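PDB 6EVG: multi-copper Oxidase CueO from Ochrobactrum, which probably couples the oxidation of phenolic substrates to the reduction of dioxygen as a laccase-like copper enzyme, with activity towards lignin model compounds and lignosulfonate. Local coordinates for residues A[241-249]-A[267-276]; A[336-347]-A[396-404]. All blocks are in the same frame, centred on the assembly; numbering follows the deposited sequence.

Interaction 1: A[241-249]-A[267-276]; sequences RPLLVVASD and GERYEVLVDF. With EDO (1,2-ethanediol), chain D.
Glu-271 sits opposite two residues of the neighbouring strand, Val-246 and Ala-247: a classic beta bulge where strands 243-248 and 269-275 pair antiparallel in the middle cupredoxin-like domain of this multicopper oxidase. Glu-271 O takes Val-246 N at 2.9 Å and, more weakly, Ala-247 N at 3.4 Å; before the bulge, Leu-244 and Leu-273 exchange a regular pair of backbone bonds. On the face carrying Val-245 and Val-272, the valine methyls pack together, with CG1 of Val-245 leaning on the Tyr-270 ring.

Past the bulge, Arg-269 repays following outward. Its CB lies 4.2 Å from Asp-249 OD1, the oxygen that accepts the Arg-269 backbone N almost in line with its C-O bond. Bends at chi2 (83°) and chi3 (70°) then fold the chain so that the guanidinium lies against Asp-249, its plane only 18° from that of the carboxylate. NE donates to Phe-127 O, CZ comes 3.6 Å from Asp-249 CB, which sits over one face, NH1 meets Gly-267 O in the guanidinium plane at 2.9 Å, and NH2 pairs with Asp-462. Asp-249 OD1 stands well out of that plane, leaving a long, purely electrostatic salt bridge to NH1. A leucine here would probably leave Phe-127 O and Gly-267 O without these donors and the Asp-462 carboxylate without its charged mate.

Next to it, Ser-248 OG, which also bonds to Lys-461, donates to Arg-269 O at 2.8 Å and rests over one face of the Tyr-270 ring, 3.3 Å from CE1.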
loop_
_atom_site.group_PDB
_atom_site.type_symbol
_atom_site.label_atom_id
_atom_site.label_comp_id
_atom_site.label_asym_id
_atom_site.label_seq_id
_atom_site.Cartn_x
_atom_site.Cartn_y
_atom_site.Cartn_z
ATOM N N ARG A 241 -21.496 7.669 8.917
ATOM C CA ARG A 241 -20.836 7.877 10.207
ATOM C C ARG A 241 -19.372 8.173 9.999
ATOM O O ARG A 241 -18.729 7.721 9.048
ATOM C CB ARG A 241 -21.093 6.700 11.144
ATOM C CG ARG A 241 -20.379 5.425 10.764
ATOM C CD ARG A 241 -20.689 4.286 11.728
ATOM N NE ARG A 241 -22.059 3.833 11.530
ATOM C CZ ARG A 241 -22.596 2.896 12.248
ATOM N NH1 ARG A 241 -21.881 2.322 13.221
ATOM N NH2 ARG A 241 -23.795 2.486 11.937
ATOM N N PRO A 242 -18.787 8.950 10.904
ATOM C CA PRO A 242 -17.412 9.401 10.685
ATOM C C PRO A 242 -16.399 8.260 10.773
ATOM O O PRO A 242 -16.546 7.322 11.576
ATOM C CB PRO A 242 -17.182 10.414 11.824
ATOM C CG PRO A 242 -18.265 10.274 12.710
ATOM C CD PRO A 242 -19.395 9.598 12.080
ATOM N N LEU A 243 -15.378 8.396 9.959
ATOM C CA LEU A 243 -14.166 7.593 10.000
ATOM C C LEU A 243 -13.111 8.444 10.681
ATOM O O LEU A 243 -12.664 9.447 10.076
ATOM C CB LEU A 243 -13.733 7.119 8.635
ATOM C CG LEU A 243 -14.812 6.507 7.697
ATOM C CD1 LEU A 243 -14.177 6.266 6.341
ATOM C CD2 LEU A 243 -15.668 5.463 8.305
ATOM N N LEU A 244 -12.721 8.114 11.906
ATOM C CA LEU A 244 -11.744 8.919 12.611
ATOM C C LEU A 244 -10.333 8.448 12.193
ATOM O O LEU A 244 -9.900 7.374 12.596
ATOM C CB LEU A 244 -11.918 8.834 14.122
ATOM C CG LEU A 244 -10.883 9.643 14.933
ATOM C CD1 LEU A 244 -11.057 11.140 14.699
ATOM C CD2 LEU A 244 -11.034 9.315 16.383
ATOM N N VAL A 245 -9.661 9.248 11.367
ATOM C CA VAL A 245 -8.350 8.810 10.863
ATOM C C VAL A 245 -7.299 9.081 11.920
ATOM O O VAL A 245 -7.105 10.239 12.335
ATOM C CB VAL A 245 -7.990 9.517 9.547
ATOM C CG1 VAL A 245 -6.664 8.903 9.063
ATOM C CG2 VAL A 245 -9.058 9.361 8.499
ATOM N N VAL A 246 -6.629 8.021 12.377
ATOM C CA VAL A 246 -5.611 8.134 13.387
ATOM C C VAL A 246 -4.185 7.929 12.843
ATOM O O VAL A 246 -3.243 8.296 13.568
ATOM C CB VAL A 246 -5.845 7.179 14.574
ATOM C CG1 VAL A 246 -7.143 7.534 15.290
ATOM C CG2 VAL A 246 -5.819 5.695 14.198
ATOM N N ALA A 247 -4.035 7.387 11.656
ATOM C CA ALA A 247 -2.682 7.122 11.120
ATOM C C ALA A 247 -2.786 6.951 9.634
ATOM O O ALA A 247 -3.792 6.544 9.078
ATOM C CB ALA A 247 -2.107 5.844 11.724
ATOM N N SER A 248 -1.631 7.235 8.979
ATOM C CA SER A 248 -1.419 6.801 7.585
ATOM C C SER A 248 -0.108 5.993 7.516
ATOM O O SER A 248 0.300 5.423 8.538
ATOM C CB SER A 248 -1.504 7.970 6.595
ATOM O OG SER A 248 -1.525 7.511 5.238
ATOM N N ASP A 249 0.499 5.948 6.345
ATOM C CA ASP A 249 1.585 4.981 6.039
ATOM C C ASP A 249 2.647 4.955 7.121
ATOM O O ASP A 249 3.160 3.881 7.482
ATOM C CB ASP A 249 2.271 5.429 4.728
ATOM C CG ASP A 249 1.362 5.824 3.615
ATOM O OD1 ASP A 249 0.227 5.322 3.484
ATOM O OD2 ASP A 249 1.822 6.726 2.825
ATOM N N GLY A 267 -1.247 1.321 -2.591
ATOM C CA GLY A 267 -0.080 1.431 -1.739
ATOM C C GLY A 267 -0.232 2.228 -0.485
ATOM O O GLY A 267 0.585 2.064 0.442
ATOM N N GLU A 268 -1.250 3.085 -0.404
ATOM C CA GLU A 268 -1.521 3.839 0.801
ATOM C C GLU A 268 -2.214 2.986 1.839
ATOM O O GLU A 268 -2.975 2.067 1.532
ATOM C CB GLU A 268 -2.410 5.066 0.511
ATOM C CG GLU A 268 -1.790 6.157 -0.337
ATOM C CD GLU A 268 -2.704 7.397 -0.293
ATOM O OE1 GLU A 268 -3.673 7.427 -1.087
ATOM O OE2 GLU A 268 -2.431 8.281 0.558
ATOM N N ARG A 269 -1.959 3.415 3.087
ATOM C CA ARG A 269 -2.646 2.833 4.245
ATOM C C ARG A 269 -3.238 3.942 5.081
ATOM O O ARG A 269 -2.615 4.983 5.287
ATOM C CB ARG A 269 -1.701 2.007 5.160
ATOM C CG ARG A 269 -1.160 0.722 4.541
ATOM C CD ARG A 269 0.064 0.915 3.659
ATOM N NE ARG A 269 1.228 1.262 4.454
ATOM C CZ ARG A 269 2.280 1.922 3.996
ATOM N NH1 ARG A 269 2.328 2.373 2.732
ATOM N NH2 ARG A 269 3.325 2.131 4.803
ATOM N N TYR A 270 -4.424 3.681 5.656
ATOM C CA TYR A 270 -4.985 4.548 6.683
ATOM C C TYR A 270 -5.570 3.648 7.782
ATOM O O TYR A 270 -6.268 2.666 7.491
ATOM C CB TYR A 270 -6.098 5.442 6.145
ATOM C CG TYR A 270 -5.582 6.518 5.207
ATOM C CD1 TYR A 270 -5.101 7.713 5.706
ATOM C CD2 TYR A 270 -5.517 6.318 3.845
ATOM C CE1 TYR A 270 -4.613 8.701 4.843
ATOM C CE2 TYR A 270 -5.041 7.292 2.980
ATOM C CZ TYR A 270 -4.584 8.464 3.501
ATOM O OH TYR A 270 -4.034 9.456 2.664
ATOM N N GLU A 271 -5.319 4.047 9.027
ATOM C CA GLU A 271 -5.992 3.399 10.178
ATOM C C GLU A 271 -7.093 4.347 10.655
ATOM O O GLU A 271 -6.823 5.550 10.873
ATOM C CB GLU A 271 -5.022 3.116 11.299
ATOM C CG GLU A 271 -3.812 2.268 10.917
ATOM C CD GLU A 271 -2.938 1.903 12.077
ATOM O OE1 GLU A 271 -3.455 1.508 13.124
ATOM O OE2 GLU A 271 -1.718 2.059 11.957
ATOM N N VAL A 272 -8.304 3.810 10.757
ATOM C CA VAL A 272 -9.462 4.618 11.137
ATOM C C VAL A 272 -10.188 3.954 12.277
ATOM O O VAL A 272 -10.192 2.735 12.456
ATOM C CB VAL A 272 -10.392 4.817 9.953
ATOM C CG1 VAL A 272 -9.667 5.491 8.798
ATOM C CG2 VAL A 272 -11.127 3.579 9.536
ATOM N N LEU A 273 -10.827 4.789 13.100
ATOM C CA LEU A 273 -11.724 4.290 14.157
ATOM C C LEU A 273 -13.150 4.606 13.756
ATOM O O LEU A 273 -13.464 5.731 13.384
ATOM C CB LEU A 273 -11.393 4.940 15.498
ATOM C CG LEU A 273 -9.992 4.826 16.017
ATOM C CD1 LEU A 273 -9.815 5.385 17.397
ATOM C CD2 LEU A 273 -9.378 3.506 15.946
ATOM N N VAL A 274 -14.014 3.607 13.940
ATOM C CA VAL A 274 -15.433 3.715 13.647
ATOM C C VAL A 274 -16.187 3.287 14.900
ATOM O O VAL A 274 -15.874 2.286 15.501
ATOM C CB VAL A 274 -15.835 2.855 12.422
ATOM C CG1 VAL A 274 -17.349 2.898 12.198
ATOM C CG2 VAL A 274 -15.081 3.286 11.190
ATOM N N ASP A 275 -17.193 4.090 15.288
ATOM C CA ASP A 275 -18.005 3.788 16.468
ATOM C C ASP A 275 -19.196 2.958 16.070
ATOM O O ASP A 275 -20.090 3.443 15.379
ATOM C CB ASP A 275 -18.435 5.093 17.144
ATOM C CG ASP A 275 -19.059 4.865 18.517
ATOM O OD1 ASP A 275 -19.275 3.743 18.920
ATOM O OD2 ASP A 275 -19.253 5.907 19.176
ATOM N N PHE A 276 -19.246 1.704 16.547
ATOM C CA PHE A 276 -20.359 0.776 16.301
ATOM C C PHE A 276 -21.310 0.679 17.492
ATOM O O PHE A 276 -22.186 -0.189 17.525
ATOM C CB PHE A 276 -19.822 -0.585 15.840
ATOM C CG PHE A 276 -19.208 -0.567 14.460
ATOM C CD1 PHE A 276 -19.985 -0.610 13.310
ATOM C CD2 PHE A 276 -17.859 -0.561 14.307
ATOM C CE1 PHE A 276 -19.371 -0.639 12.050
ATOM C CE2 PHE A 276 -17.265 -0.622 13.049
ATOM C CZ PHE A 276 -18.002 -0.613 11.931
HETATM C C1 EDO D . -2.913 11.883 -0.096
HETATM O O1 EDO D . -2.405 10.724 -0.751
HETATM C C2 EDO D . -2.804 13.074 -1.019
HETATM O O2 EDO D . -3.651 12.965 -2.175
HETATM O O HOH W 1 -23.116 0.209 14.444
HETATM O O HOH W 2 -17.879 6.470 13.736
HETATM O O HOH W 3 0.169 3.290 10.379
#

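Interaction 2: A[336-347]-A[396-404]; sequences FFDERMAENMKL and TSGVEMAIA
A single antiparallel bridge, Asp-338 with Ala-402, followed by two bonds from the Asn-344 side chain in the first turn of helix 341-348, joins two connecting segments beside the copper site of His-434, Cys-490 and His-495. In the bridge, Asp-338 N donates to Ala-402 O at 2.9 Å, and Ala-402 N returns a bond to Asp-338 O. The Asp-338 carboxylate turns back on its own segment: OD1 accepts Arg-340 N from above the carboxylate plane, an Asx turn leading into the helix, with Arg-340 at the N-cap position.

Asn-344 then grips Glu-400 twice. Its OD1 takes Glu-400 N at 3.1 Å while its ND2 gives to Glu-400 O at 3.0 Å, so the amide is fixed against flipping. The same carbonyl oxygen receives Arg-340 NH1 at 3.1 Å, and the two donors arrive from opposite faces of its plane. Arg-340 gets there through a chain bent at chi3 (65°), which lays it alongside Glu-400; the carboxylate OE1 hangs over one face of the guanidinium, too far for a salt bridge, so any attraction is probably long-range. A water tucked between Arg-340 NH1, Asn-344 OD1 and Gly-398 O completes this polar patch. Farther along the helix, Leu-347 CD2 presses on the backbone of Gly-398 and lies 3.8 Å from Val-399 CG2.

At the other end, Ile-403 runs beside Phe-337, CD1 reaching ring atom CE2 at 3.6 Å. The Phe-337 ring also lies nearly parallel to that of His-434, whose NE2 is hydrogen-bonded to Glu-339 OE2. Ile-403 packs on Ala-502 of strand 501-506, while Met-195 of helix 191-196 touches Asn-344.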
loop_
_atom_site.group_PDB
_atom_site.type_symbol
_atom_site.label_atom_id
_atom_site.label_comp_id
_atom_site.label_asym_id
_atom_site.label_seq_id
_atom_site.Cartn_x
_atom_site.Cartn_y
_atom_site.Cartn_z
ATOM N N PHE A 336 7.533 14.912 -13.222
ATOM C CA PHE A 336 6.289 14.891 -13.996
ATOM C C PHE A 336 5.962 13.438 -14.362
ATOM O O PHE A 336 6.814 12.711 -14.917
ATOM C CB PHE A 336 6.445 15.767 -15.251
ATOM C CG PHE A 336 5.295 15.712 -16.188
ATOM C CD1 PHE A 336 4.001 15.963 -15.754
ATOM C CD2 PHE A 336 5.481 15.375 -17.520
ATOM C CE1 PHE A 336 2.941 15.939 -16.650
ATOM C CE2 PHE A 336 4.407 15.316 -18.410
ATOM C CZ PHE A 336 3.166 15.643 -17.955
ATOM N N PHE A 337 4.744 13.003 -14.023
ATOM C CA PHE A 337 4.247 11.700 -14.414
ATOM C C PHE A 337 3.847 11.748 -15.891
ATOM O O PHE A 337 2.734 12.158 -16.254
ATOM C CB PHE A 337 3.039 11.300 -13.532
ATOM C CG PHE A 337 3.379 11.051 -12.089
ATOM C CD1 PHE A 337 3.502 12.055 -11.168
ATOM C CD2 PHE A 337 3.622 9.774 -11.638
ATOM C CE1 PHE A 337 3.757 11.756 -9.833
ATOM C CE2 PHE A 337 3.907 9.503 -10.327
ATOM C CZ PHE A 337 3.999 10.499 -9.428
ATOM N N ASP A 338 4.796 11.345 -16.733
ATOM C CA ASP A 338 4.653 11.498 -18.156
ATOM C C ASP A 338 4.086 10.220 -18.757
ATOM O O ASP A 338 4.802 9.213 -18.942
ATOM C CB ASP A 338 6.018 11.850 -18.762
ATOM C CG ASP A 338 5.906 12.323 -20.192
ATOM O OD1 ASP A 338 4.861 12.187 -20.844
ATOM O OD2 ASP A 338 6.934 12.898 -20.667
ATOM N N GLU A 339 2.803 10.271 -19.118
ATOM C CA GLU A 339 2.098 9.155 -19.705
ATOM C C GLU A 339 2.455 8.974 -21.192
ATOM O O GLU A 339 2.082 7.966 -21.764
ATOM C CB GLU A 339 0.592 9.347 -19.589
ATOM C CG GLU A 339 0.127 9.393 -18.147
ATOM C CD GLU A 339 -1.340 9.863 -17.941
ATOM O OE1 GLU A 339 -2.207 9.394 -18.711
ATOM O OE2 GLU A 339 -1.602 10.699 -16.962
ATOM N N ARG A 340 3.150 9.929 -21.815
ATOM C CA ARG A 340 3.546 9.867 -23.222
ATOM C C ARG A 340 2.371 9.479 -24.106
ATOM O O ARG A 340 2.456 8.622 -24.965
ATOM C CB ARG A 340 4.747 8.918 -23.433
ATOM C CG ARG A 340 5.983 9.391 -22.652
ATOM C CD ARG A 340 7.204 8.499 -22.885
ATOM N NE ARG A 340 7.702 8.521 -24.247
ATOM C CZ ARG A 340 7.385 7.662 -25.236
ATOM N NH1 ARG A 340 6.504 6.646 -25.087
ATOM N NH2 ARG A 340 7.976 7.830 -26.418
ATOM N N MET A 341 1.225 10.131 -23.868
ATOM C CA MET A 341 0.021 9.713 -24.522
ATOM C C MET A 341 0.089 9.848 -26.014
ATOM O O MET A 341 -0.398 8.977 -26.690
ATOM C CB MET A 341 -1.192 10.464 -23.977
ATOM C CG MET A 341 -2.505 9.858 -24.455
ATOM S SD MET A 341 -3.951 10.466 -23.569
ATOM C CE MET A 341 -3.664 9.800 -21.934
ATOM N N ALA A 342 0.649 10.927 -26.538
ATOM C CA ALA A 342 0.690 11.090 -27.985
ATOM C C ALA A 342 1.465 9.958 -28.631
ATOM O O ALA A 342 1.046 9.430 -29.689
ATOM C CB ALA A 342 1.259 12.455 -28.335
ATOM N N GLU A 343 2.553 9.515 -27.980
ATOM C CA GLU A 343 3.361 8.447 -28.590
ATOM C C GLU A 343 2.672 7.091 -28.415
ATOM O O GLU A 343 2.665 6.274 -29.312
ATOM C CB GLU A 343 4.779 8.528 -27.998
ATOM C CG GLU A 343 5.598 9.772 -28.459
ATOM C CD GLU A 343 5.977 9.933 -29.999
ATOM O OE1 GLU A 343 6.060 8.939 -30.773
ATOM O OE2 GLU A 343 6.250 11.092 -30.480
ATOM N N ASN A 344 2.110 6.811 -27.230
ATOM C CA ASN A 344 1.408 5.558 -26.989
ATOM C C ASN A 344 0.079 5.445 -27.761
ATOM O O ASN A 344 -0.276 4.346 -28.169
ATOM C CB ASN A 344 1.176 5.369 -25.494
ATOM C CG ASN A 344 2.474 5.156 -24.730
ATOM O OD1 ASN A 344 3.407 4.484 -25.218
ATOM N ND2 ASN A 344 2.529 5.701 -23.539
ATOM N N MET A 345 -0.662 6.543 -28.001
ATOM C CA MET A 345 -1.936 6.448 -28.789
ATOM C C MET A 345 -1.617 6.157 -30.227
ATOM O O MET A 345 -2.369 5.440 -30.945
ATOM C CB MET A 345 -2.782 7.739 -28.645
ATOM C CG MET A 345 -3.582 7.850 -27.345
ATOM S SD MET A 345 -4.959 6.678 -27.000
ATOM C CE MET A 345 -6.044 7.268 -28.293
ATOM N N LYS A 346 -0.479 6.671 -30.683
ATOM C CA LYS A 346 -0.038 6.365 -32.036
ATOM C C LYS A 346 0.205 4.862 -32.179
ATOM O O LYS A 346 -0.184 4.286 -33.168
ATOM C CB LYS A 346 1.238 7.118 -32.330
ATOM C CG LYS A 346 1.716 6.888 -33.721
ATOM C CD LYS A 346 2.819 7.845 -34.058
ATOM C CE LYS A 346 3.369 7.482 -35.442
ATOM N NZ LYS A 346 4.437 8.379 -35.865
ATOM N N LEU A 347 0.768 4.254 -31.160
ATOM C CA LEU A 347 0.990 2.819 -31.130
ATOM C C LEU A 347 -0.314 2.086 -31.201
ATOM O O LEU A 347 -0.455 1.174 -31.981
ATOM C CB LEU A 347 1.759 2.475 -29.841
ATOM C CG LEU A 347 2.109 1.044 -29.547
ATOM C CD1 LEU A 347 3.056 0.474 -30.608
ATOM C CD2 LEU A 347 2.721 1.038 -28.150
ATOM N N THR A 396 7.139 -5.963 -23.764
ATOM C CA THR A 396 7.162 -6.156 -25.210
ATOM C C THR A 396 6.050 -5.384 -25.934
ATOM O O THR A 396 5.947 -5.458 -27.167
ATOM C CB THR A 396 7.035 -7.624 -25.570
ATOM O OG1 THR A 396 5.811 -8.133 -25.045
ATOM C CG2 THR A 396 8.213 -8.428 -25.045
ATOM N N SER A 397 5.254 -4.605 -25.213
ATOM C CA SER A 397 4.116 -3.904 -25.797
ATOM C C SER A 397 4.489 -2.729 -26.671
ATOM O O SER A 397 3.644 -2.266 -27.452
ATOM C CB SER A 397 3.190 -3.426 -24.672
ATOM O OG SER A 397 3.805 -2.413 -23.904
ATOM N N GLY A 398 5.653 -2.142 -26.422
ATOM C CA GLY A 398 5.968 -0.821 -27.015
ATOM C C GLY A 398 5.512 0.378 -26.268
ATOM O O GLY A 398 5.938 1.490 -26.593
ATOM N N VAL A 399 4.654 0.195 -25.261
ATOM C CA VAL A 399 4.195 1.325 -24.484
ATOM C C VAL A 399 5.317 1.756 -23.564
ATOM O O VAL A 399 5.965 0.902 -22.916
ATOM C CB VAL A 399 2.953 0.889 -23.637
ATOM C CG1 VAL A 399 2.550 1.959 -22.664
ATOM C CG2 VAL A 399 1.801 0.446 -24.531
ATOM N N GLU A 400 5.538 3.050 -23.421
ATOM C CA GLU A 400 6.544 3.597 -22.532
ATOM C C GLU A 400 5.998 4.799 -21.802
ATOM O O GLU A 400 5.259 5.607 -22.387
ATOM C CB GLU A 400 7.843 3.970 -23.265
ATOM C CG GLU A 400 8.537 2.841 -24.061
ATOM C CD GLU A 400 9.795 3.312 -24.803
ATOM O OE1 GLU A 400 10.071 4.515 -24.888
ATOM O OE2 GLU A 400 10.477 2.482 -25.399
ATOM N N MET A 401 6.397 4.977 -20.553
ATOM C CA MET A 401 6.091 6.151 -19.745
ATOM C C MET A 401 7.335 6.499 -18.952
ATOM O O MET A 401 8.345 5.743 -18.932
ATOM C CB MET A 401 4.903 5.850 -18.817
ATOM C CG MET A 401 3.656 5.589 -19.546
ATOM S SD MET A 401 2.266 5.356 -18.408
ATOM C CE MET A 401 1.021 4.926 -19.539
ATOM N N ALA A 402 7.299 7.591 -18.238
ATOM C CA ALA A 402 8.450 8.061 -17.472
ATOM C C ALA A 402 8.006 8.851 -16.275
ATOM O O ALA A 402 6.953 9.519 -16.281
ATOM C CB ALA A 402 9.380 8.941 -18.318
ATOM N N ILE A 403 8.817 8.830 -15.226
ATOM C CA ILE A 403 8.735 9.737 -14.099
ATOM C C ILE A 403 9.917 10.713 -14.009
ATOM O O ILE A 403 9.780 11.844 -13.534
ATOM C CB ILE A 403 8.495 9.003 -12.736
ATOM C CG1 ILE A 403 8.015 9.953 -11.632
ATOM C CG2 ILE A 403 9.688 8.200 -12.281
ATOM C CD1 ILE A 403 7.511 9.212 -10.405
ATOM N N ALA A 404 11.095 10.257 -14.451
ATOM C CA ALA A 404 12.318 11.057 -14.409
ATOM C C ALA A 404 12.838 11.416 -15.783
ATOM O O ALA A 404 14.048 11.264 -16.090
ATOM C CB ALA A 404 13.377 10.385 -13.569
HETATM O O HOH W 4 10.034 14.438 -14.728
HETATM O O HOH W 5 5.386 4.199 -26.951
#

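Coming from the N terminus, the chain first closes interaction 1: 241-249 runs out, a 17-residue excursion carries strands 251-259 and 262-264, and 267-276 returns beside the first strand. Interaction 2 opens only later, when the chain leaves strand 332-336 for helix 341-348, and closes at 396-404 after a connection of which 350-391 is not modelled. The two loops are in series, neither nesting nor crossing, with centres 35 Å apart. Interaction 1 pairs two neighbouring strands in a sheet of the middle domain and reaches the C-terminal domain through Lys-461; interaction 2 ties the exit of strand 332-336 and the start of helix 341-348 to the loop before strand 415-417, beside the copper ligand His-434.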